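Local atomic coordinates of putative uncharacterized protein (Ustilago maydis, PDB entry 4GNX), a protein that probably serves as the smallest subunit of replication protein A, the three-chain complex that binds single-stranded DNA, and is built on an OB fold. Residues Pro6-Gly14 with Gln38-Glu46; Ser53-Thr64 with Ala76-Val85. All blocks are in the same frame, centred on the assembly; numbering follows the deposited sequence.

Contact 1: Pro6-Gly14 with Gln38-Glu46; sequences PLINSSMLG and QTSDLGNVE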
loop_
_atom_site.group_PDB
_atom_site.type_symbol
_atom_site.label_atom_id
_atom_site.label_comp_id
_atom_site.label_asym_id
_atom_site.label_seq_id
_atom_site.Cartn_x
_atom_site.Cartn_y
_atom_site.Cartn_z
ATOM N N PRO A 6 -4.111 22.374 13.142
ATOM C CA PRO A 6 -3.231 21.978 12.036
ATOM C C PRO A 6 -1.929 21.290 12.460
ATOM O O PRO A 6 -1.282 21.719 13.427
ATOM C CB PRO A 6 -2.911 23.321 11.332
ATOM C CG PRO A 6 -3.435 24.383 12.227
ATOM C CD PRO A 6 -4.577 23.759 12.969
ATOM N N LEU A 7 -1.553 20.246 11.720
ATOM C CA LEU A 7 -0.233 19.608 11.842
ATOM C C LEU A 7 0.664 20.360 10.928
ATOM O O LEU A 7 0.461 20.334 9.714
ATOM C CB LEU A 7 -0.285 18.161 11.360
ATOM C CG LEU A 7 0.844 17.233 11.770
ATOM C CD1 LEU A 7 0.918 17.070 13.288
ATOM C CD2 LEU A 7 0.668 15.893 11.079
ATOM N N ILE A 8 1.657 21.041 11.474
ATOM C CA ILE A 8 2.444 21.916 10.624
ATOM C C ILE A 8 3.948 21.664 10.734
ATOM O O ILE A 8 4.407 20.950 11.627
ATOM C CB ILE A 8 2.062 23.414 10.839
ATOM C CG1 ILE A 8 2.631 23.941 12.149
ATOM C CG2 ILE A 8 0.547 23.608 10.765
ATOM C CD1 ILE A 8 3.047 25.384 12.063
ATOM N N ASN A 9 4.692 22.207 9.777
ATOM C CA ASN A 9 6.125 22.248 9.861
ATOM C C ASN A 9 6.545 23.699 10.104
ATOM O O ASN A 9 5.684 24.570 10.264
ATOM C CB ASN A 9 6.766 21.621 8.614
ATOM C CG ASN A 9 6.326 22.273 7.298
ATOM O OD1 ASN A 9 6.168 21.578 6.296
ATOM N ND2 ASN A 9 6.183 23.602 7.277
ATOM N N SER A 10 7.850 23.961 10.144
ATOM C CA SER A 10 8.340 25.266 10.564
ATOM C C SER A 10 7.982 26.390 9.568
ATOM O O SER A 10 7.859 27.565 9.944
ATOM C CB SER A 10 9.849 25.211 10.811
ATOM O OG SER A 10 10.569 24.749 9.676
ATOM N N SER A 11 7.787 26.027 8.306
ATOM C CA SER A 11 7.574 27.022 7.285
ATOM C C SER A 11 6.140 27.519 7.299
ATOM O O SER A 11 5.838 28.553 6.736
ATOM C CB SER A 11 7.936 26.471 5.919
ATOM O OG SER A 11 6.765 26.034 5.279
ATOM N N MET A 12 5.261 26.790 7.955
ATOM C CA MET A 12 3.870 27.187 8.048
ATOM C C MET A 12 3.581 28.083 9.248
ATOM O O MET A 12 2.478 28.588 9.398
ATOM C CB MET A 12 2.974 25.958 8.071
ATOM C CG MET A 12 3.028 25.188 6.764
ATOM S SD MET A 12 2.293 23.537 6.779
ATOM C CE MET A 12 0.555 23.891 7.057
ATOM N N LEU A 13 4.570 28.302 10.100
ATOM C CA LEU A 13 4.350 29.135 11.281
ATOM C C LEU A 13 3.704 30.473 10.956
ATOM O O LEU A 13 2.703 30.816 11.564
ATOM C CB LEU A 13 5.646 29.364 12.054
ATOM C CG LEU A 13 6.241 28.091 12.653
ATOM C CD1 LEU A 13 7.647 28.393 13.103
ATOM C CD2 LEU A 13 5.426 27.546 13.810
ATOM N N GLY A 14 4.256 31.203 9.988
ATOM C CA GLY A 14 3.703 32.486 9.561
ATOM C C GLY A 14 2.196 32.500 9.358
ATOM O O GLY A 14 1.539 33.498 9.651
ATOM N N GLN A 38 13.961 20.124 15.645
ATOM C CA GLN A 38 14.059 19.995 14.195
ATOM C C GLN A 38 12.764 19.397 13.621
ATOM O O GLN A 38 12.284 18.378 14.100
ATOM C CB GLN A 38 15.296 19.176 13.807
ATOM C CG GLN A 38 15.329 18.732 12.352
ATOM C CD GLN A 38 16.729 18.534 11.817
ATOM O OE1 GLN A 38 17.660 18.224 12.564
ATOM N NE2 GLN A 38 16.891 18.718 10.512
ATOM N N THR A 39 12.219 20.049 12.596
ATOM C CA THR A 39 10.973 19.646 11.960
ATOM C C THR A 39 11.203 18.811 10.700
ATOM O O THR A 39 12.288 18.852 10.135
ATOM C CB THR A 39 10.130 20.865 11.555
ATOM O OG1 THR A 39 10.270 21.884 12.525
ATOM C CG2 THR A 39 8.696 20.484 11.573
ATOM N N SER A 40 10.172 18.069 10.274
ATOM C CA SER A 40 10.144 17.375 8.984
ATOM C C SER A 40 10.549 18.302 7.857
ATOM O O SER A 40 11.122 17.886 6.859
ATOM C CB SER A 40 8.739 16.850 8.712
ATOM O OG SER A 40 7.783 17.897 8.719
ATOM N N ASP A 41 10.211 19.568 8.047
ATOM C CA ASP A 41 10.587 20.681 7.210
ATOM C C ASP A 41 12.095 20.813 7.032
ATOM O O ASP A 41 12.558 21.450 6.087
ATOM C CB ASP A 41 10.096 21.935 7.926
ATOM C CG ASP A 41 9.697 23.027 6.978
ATOM O OD1 ASP A 41 10.027 24.194 7.256
ATOM O OD2 ASP A 41 9.052 22.733 5.956
ATOM N N LEU A 42 12.845 20.219 7.959
ATOM C CA LEU A 42 14.291 20.439 8.152
ATOM C C LEU A 42 14.634 21.750 8.822
ATOM O O LEU A 42 15.803 22.042 9.051
ATOM C CB LEU A 42 15.097 20.283 6.872
ATOM C CG LEU A 42 15.344 18.836 6.454
ATOM C CD1 LEU A 42 16.413 18.796 5.374
ATOM C CD2 LEU A 42 15.725 17.959 7.641
ATOM N N GLY A 43 13.610 22.525 9.157
ATOM C CA GLY A 43 13.804 23.776 9.878
ATOM C C GLY A 43 13.670 23.646 11.380
ATOM O O GLY A 43 12.956 22.798 11.869
ATOM N N ASN A 44 14.369 24.505 12.109
ATOM C CA ASN A 44 14.395 24.445 13.563
ATOM C C ASN A 44 13.400 25.428 14.148
ATOM O O ASN A 44 13.021 26.380 13.472
ATOM C CB ASN A 44 15.813 24.687 14.080
ATOM C CG ASN A 44 16.743 23.490 13.859
ATOM O OD1 ASN A 44 17.937 23.589 14.079
ATOM N ND2 ASN A 44 16.194 22.358 13.432
ATOM N N VAL A 45 12.948 25.167 15.377
ATOM C CA VAL A 45 11.842 25.904 16.009
ATOM C C VAL A 45 12.113 26.014 17.508
ATOM O O VAL A 45 12.459 25.013 18.156
ATOM C CB VAL A 45 10.473 25.198 15.814
ATOM C CG1 VAL A 45 9.365 25.936 16.547
ATOM C CG2 VAL A 45 10.101 25.127 14.354
ATOM N N GLU A 46 11.937 27.221 18.054
ATOM C CA GLU A 46 12.187 27.484 19.469
ATOM C C GLU A 46 10.875 27.305 20.228
ATOM O O GLU A 46 9.892 27.977 19.923
ATOM C CB GLU A 46 12.692 28.908 19.624
ATOM C CG GLU A 46 14.046 29.059 20.299
ATOM C CD GLU A 46 14.578 30.493 20.225
ATOM O OE1 GLU A 46 13.771 31.447 20.310
ATOM O OE2 GLU A 46 15.809 30.678 20.083
#
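Asn-9, Ser-10 and Leu-13 join the start of this OB fold to the hairpin turn between strands 34-39 and 44-48. The turn is a type I beta turn from Thr-39 to Leu-42. At Asn-9 the chain leaves the short strand 7-8 and meets the turn. Asn-9 CA lies 3.6 Å from the methyl CG2 of Thr-39. The side chains of Asn-9 and Asp-41 cross at about a right angle. The amide and carboxylate planes still stack, 21° apart, and Asn-9 CG is 3.1 Å from Asp-41 OD2. Asn-9 also touches Glu-97 of helix 93-104, which accepts a hydrogen bond from Ser-40 OG. Next, Ser-10 OG donates to Asp-41 OD1 at 2.5 Å. The hydroxyl comes from the anti side of the carboxylate, 19° out of its plane. With chi1 at 56°, OG sits between the backbone N and the carbonyl carbon of Ser-10. This brings it beside Gly-43 CA. Ser-10 CB rests on Val-45 CG2 at 3.6 Å. Ser-11 brings its backbone N to 3.1 Å from the same Asp-41 OD1. Leu-13 adds a looser apolar touch on Val-45, and both side chains lean on Phe-74 of strand 73-81. The loop is closed just past the turn at Gly-43 O, where Thr-39 N and Thr-39 OG1 donate from opposite faces of the carbonyl plane, OG1 at 2.9 Å.

Contact 2: Ser53-Thr64 with Ala76-Val85; sequences SDVSSSTFVEVT and ANQIREFTTV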
loop_
_atom_site.group_PDB
_atom_site.type_symbol
_atom_site.label_atom_id
_atom_site.label_comp_id
_atom_site.label_asym_id
_atom_site.label_seq_id
_atom_site.Cartn_x
_atom_site.Cartn_y
_atom_site.Cartn_z
ATOM N N SER A 53 8.116 19.447 32.515
ATOM C CA SER A 53 8.358 18.736 31.260
ATOM C C SER A 53 9.708 18.027 31.332
ATOM O O SER A 53 10.722 18.659 31.625
ATOM C CB SER A 53 8.304 19.697 30.076
ATOM O OG SER A 53 7.015 20.285 29.970
ATOM N N ASP A 54 9.708 16.711 31.104
ATOM C CA ASP A 54 10.950 15.914 31.113
ATOM C C ASP A 54 11.409 15.575 29.691
ATOM O O ASP A 54 12.005 14.515 29.439
ATOM C CB ASP A 54 10.830 14.652 32.000
ATOM C CG ASP A 54 9.769 13.653 31.506
ATOM O OD1 ASP A 54 9.451 12.713 32.278
ATOM O OD2 ASP A 54 9.257 13.788 30.367
ATOM N N VAL A 55 11.112 16.501 28.778
ATOM C CA VAL A 55 11.512 16.440 27.372
ATOM C C VAL A 55 12.984 16.040 27.196
ATOM O O VAL A 55 13.320 15.271 26.301
ATOM C CB VAL A 55 11.224 17.792 26.663
ATOM C CG1 VAL A 55 11.870 17.853 25.291
ATOM C CG2 VAL A 55 9.727 18.038 26.538
ATOM N N SER A 56 13.851 16.540 28.071
ATOM C CA SER A 56 15.280 16.216 28.030
ATOM C C SER A 56 15.587 14.748 27.663
ATOM O O SER A 56 16.469 14.486 26.841
ATOM C CB SER A 56 15.975 16.623 29.344
ATOM O OG SER A 56 15.197 16.278 30.478
ATOM N N SER A 57 14.848 13.803 28.241
ATOM C CA SER A 57 15.157 12.387 28.058
ATOM C C SER A 57 14.300 11.711 26.980
ATOM O O SER A 57 13.884 10.556 27.139
ATOM C CB SER A 57 15.063 11.647 29.397
ATOM O OG SER A 57 13.822 11.909 30.024
ATOM N N SER A 58 14.063 12.422 25.876
ATOM C CA SER A 58 13.222 11.901 24.784
ATOM C C SER A 58 13.614 12.420 23.395
ATOM O O SER A 58 14.062 13.552 23.252
ATOM C CB SER A 58 11.755 12.215 25.054
ATOM O OG SER A 58 11.433 13.514 24.626
ATOM N N THR A 59 13.419 11.602 22.368
ATOM C CA THR A 59 14.050 11.882 21.090
ATOM C C THR A 59 13.133 12.703 20.182
ATOM O O THR A 59 13.490 13.803 19.754
ATOM C CB THR A 59 14.535 10.590 20.393
ATOM O OG1 THR A 59 14.813 9.573 21.369
ATOM C CG2 THR A 59 15.789 10.857 19.582
ATOM N N PHE A 60 11.954 12.173 19.890
ATOM C CA PHE A 60 10.992 12.932 19.118
ATOM C C PHE A 60 9.838 13.300 19.983
ATOM O O PHE A 60 9.437 12.544 20.853
ATOM C CB PHE A 60 10.479 12.157 17.931
ATOM C CG PHE A 60 11.540 11.784 16.949
ATOM C CD1 PHE A 60 12.379 10.690 17.182
ATOM C CD2 PHE A 60 11.691 12.502 15.774
ATOM C CE1 PHE A 60 13.348 10.326 16.268
ATOM C CE2 PHE A 60 12.653 12.135 14.849
ATOM C CZ PHE A 60 13.486 11.050 15.100
ATOM N N VAL A 61 9.285 14.466 19.711
ATOM C CA VAL A 61 8.249 15.000 20.556
ATOM C C VAL A 61 7.120 15.612 19.722
ATOM O O VAL A 61 7.362 16.071 18.601
ATOM C CB VAL A 61 8.888 16.026 21.493
ATOM C CG1 VAL A 61 9.276 17.276 20.717
ATOM C CG2 VAL A 61 7.958 16.344 22.637
ATOM N N GLU A 62 5.888 15.577 20.233
ATOM C CA GLU A 62 4.769 16.288 19.571
ATOM C C GLU A 62 4.252 17.381 20.474
ATOM O O GLU A 62 3.755 17.107 21.566
ATOM C CB GLU A 62 3.606 15.361 19.169
ATOM C CG GLU A 62 2.529 16.071 18.351
ATOM C CD GLU A 62 1.238 15.263 18.195
ATOM O OE1 GLU A 62 0.342 15.364 19.074
ATOM O OE2 GLU A 62 1.085 14.529 17.181
ATOM N N VAL A 63 4.363 18.622 20.011
ATOM C CA VAL A 63 3.926 19.757 20.837
ATOM C C VAL A 63 2.629 20.329 20.339
ATOM O O VAL A 63 2.496 20.581 19.139
ATOM C CB VAL A 63 4.928 20.913 20.813
ATOM C CG1 VAL A 63 4.359 22.089 21.586
ATOM C CG2 VAL A 63 6.266 20.450 21.353
ATOM N N THR A 64 1.682 20.522 21.245
ATOM C CA THR A 64 0.549 21.363 20.931
ATOM C C THR A 64 0.880 22.702 21.553
ATOM O O THR A 64 1.134 22.796 22.761
ATOM C CB THR A 64 -0.805 20.808 21.437
ATOM O OG1 THR A 64 -1.052 19.513 20.873
ATOM C CG2 THR A 64 -1.931 21.690 21.001
ATOM N N ALA A 76 4.275 26.340 24.516
ATOM C CA ALA A 76 3.767 24.973 24.666
ATOM C C ALA A 76 2.568 24.912 25.598
ATOM O O ALA A 76 2.623 25.429 26.701
ATOM C CB ALA A 76 4.865 24.021 25.151
ATOM N N ASN A 77 1.492 24.280 25.132
ATOM C CA ASN A 77 0.339 23.964 25.966
ATOM C C ASN A 77 0.533 22.539 26.496
ATOM O O ASN A 77 0.633 22.325 27.705
ATOM C CB ASN A 77 -0.990 24.140 25.194
ATOM C CG ASN A 77 -1.351 25.627 24.913
ATOM O OD1 ASN A 77 -1.013 26.541 25.685
ATOM N ND2 ASN A 77 -2.074 25.865 23.814
ATOM N N GLN A 78 0.636 21.573 25.580
ATOM C CA GLN A 78 0.826 20.160 25.931
ATOM C C GLN A 78 1.951 19.533 25.151
ATOM O O GLN A 78 2.402 20.071 24.161
ATOM C CB GLN A 78 -0.449 19.337 25.736
ATOM C CG GLN A 78 -1.357 19.306 26.960
ATOM C CD GLN A 78 -0.798 18.520 28.169
ATOM O OE1 GLN A 78 -1.562 17.871 28.912
ATOM N NE2 GLN A 78 0.529 18.593 28.389
ATOM N N ILE A 79 2.425 18.388 25.607
ATOM C CA ILE A 79 3.555 17.748 24.947
ATOM C C ILE A 79 3.457 16.205 25.013
ATOM O O ILE A 79 3.159 15.636 26.072
ATOM C CB ILE A 79 4.918 18.256 25.512
ATOM C CG1 ILE A 79 5.079 19.799 25.419
ATOM C CG2 ILE A 79 6.064 17.574 24.791
ATOM C CD1 ILE A 79 4.773 20.599 26.691
ATOM N N ARG A 80 3.729 15.559 23.875
ATOM C CA ARG A 80 3.666 14.106 23.692
ATOM C C ARG A 80 5.027 13.445 23.345
ATOM O O ARG A 80 5.699 13.872 22.419
ATOM C CB ARG A 80 2.683 13.820 22.560
ATOM C CG ARG A 80 1.600 12.809 22.884
ATOM C CD ARG A 80 2.128 11.539 23.570
ATOM N NE ARG A 80 2.667 11.781 24.927
ATOM C CZ ARG A 80 2.727 10.894 25.927
ATOM N NH1 ARG A 80 2.265 9.649 25.794
ATOM N NH2 ARG A 80 3.246 11.276 27.087
ATOM N N GLU A 81 5.418 12.388 24.049
ATOM C CA GLU A 81 6.664 11.664 23.753
ATOM C C GLU A 81 6.531 10.659 22.585
ATOM O O GLU A 81 5.413 10.331 22.204
ATOM C CB GLU A 81 7.104 10.926 25.014
ATOM C CG GLU A 81 8.606 10.874 25.228
ATOM C CD GLU A 81 9.281 10.008 24.191
ATOM O OE1 GLU A 81 9.073 8.772 24.225
ATOM O OE2 GLU A 81 9.990 10.569 23.325
ATOM N N PHE A 82 7.655 10.185 22.018
ATOM C CA PHE A 82 7.677 9.007 21.084
ATOM C C PHE A 82 8.862 8.040 21.186
ATOM O O PHE A 82 8.899 7.198 22.068
ATOM C CB PHE A 82 7.620 9.432 19.641
ATOM C CG PHE A 82 6.752 10.591 19.401
ATOM C CD1 PHE A 82 7.207 11.652 18.686
ATOM C CD2 PHE A 82 5.464 10.606 19.866
ATOM C CE1 PHE A 82 6.399 12.726 18.427
ATOM C CE2 PHE A 82 4.639 11.679 19.628
ATOM C CZ PHE A 82 5.116 12.746 18.906
ATOM N N THR A 83 9.808 8.197 20.255
ATOM C CA THR A 83 10.931 7.277 19.920
ATOM C C THR A 83 11.298 6.065 20.782
ATOM O O THR A 83 10.624 5.024 20.766
ATOM C CB THR A 83 12.234 8.073 19.811
ATOM O OG1 THR A 83 11.921 9.466 19.657
ATOM C CG2 THR A 83 13.155 7.516 18.668
ATOM N N THR A 84 12.433 6.227 21.477
ATOM C CA THR A 84 13.138 5.190 22.226
ATOM C C THR A 84 14.128 5.906 23.167
ATOM O O THR A 84 14.280 7.137 23.094
ATOM C CB THR A 84 13.949 4.259 21.283
ATOM O OG1 THR A 84 13.397 4.287 19.958
ATOM C CG2 THR A 84 13.990 2.805 21.815
ATOM N N VAL A 85 14.773 5.138 24.054
ATOM C CA VAL A 85 15.882 5.632 24.902
ATOM C C VAL A 85 17.075 4.661 24.914
ATOM O O VAL A 85 17.033 3.587 24.308
ATOM C CB VAL A 85 15.437 5.929 26.362
ATOM C CG1 VAL A 85 16.643 6.051 27.298
ATOM C CG2 VAL A 85 14.573 7.184 26.427
#
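This is the antiparallel pairing of strands 60-68 and 73-81, a beta hairpin in the sheet of the OB fold. Two hydrogen-bonded pairs hold it. Glu-62 N donates to Arg-80 O at 2.8 Å, nearly straight at 166°, and Arg-80 N returns a bond to Glu-62 O. Thr-64 pairs with Gln-78 in the same way. Thr-64 O also accepts from Asn-77 N at 2.8 Å, so two residues, Asn-77 and Gln-78, stand opposite the single Thr-64, a classic beta bulge. Val-63 and Ile-79 form the non-hydrogen-bonded pair between them, with CG2 of the valine 4.3 Å from CG1 of the isoleucine. Ile-79 CG2 also meets Val-55 CG2 at 4.1 Å, the two side chains crossing at about a right angle. At the other end the ladder frays: the bond from Phe-82 N to Phe-60 O is weak, at 3.2 Å. Glu-62 stretches out from the sheet, CG anti to the backbone N (chi1 -174°), and its carboxylate turns to another chain, whose Tyr-117 and Tyr-90 hydrogen-bond to it. The Phe-82 ring meets that Tyr-117 as well. Within its own chain, strand 60-68 also pairs with strand 20-31, through Val-61 and Val-63. The side chains of these two valines reach Met-37 of strand 34-39.

Overall arrangement
Contact 1 closes before contact 2 opens, so the two lie in series along the chain. Strand 44-48 leaves contact 1, and strand 60-68 follows it into contact 2. The centres of the two contacts are about 16 Å apart, on opposite sides of the chain's centre. The nearest atoms are about 5 Å apart and do not touch. Both reach the same curled sheet. Contact 1 joins the start of the chain to one hairpin; contact 2 pairs the strands of the next; strand 20-31 links them through the sheet. Contact 1 lies beside helix 93-104 and touches another chain only through Leu-7. Contact 2 meets that chain more widely, consistent with a part in the subunit interface.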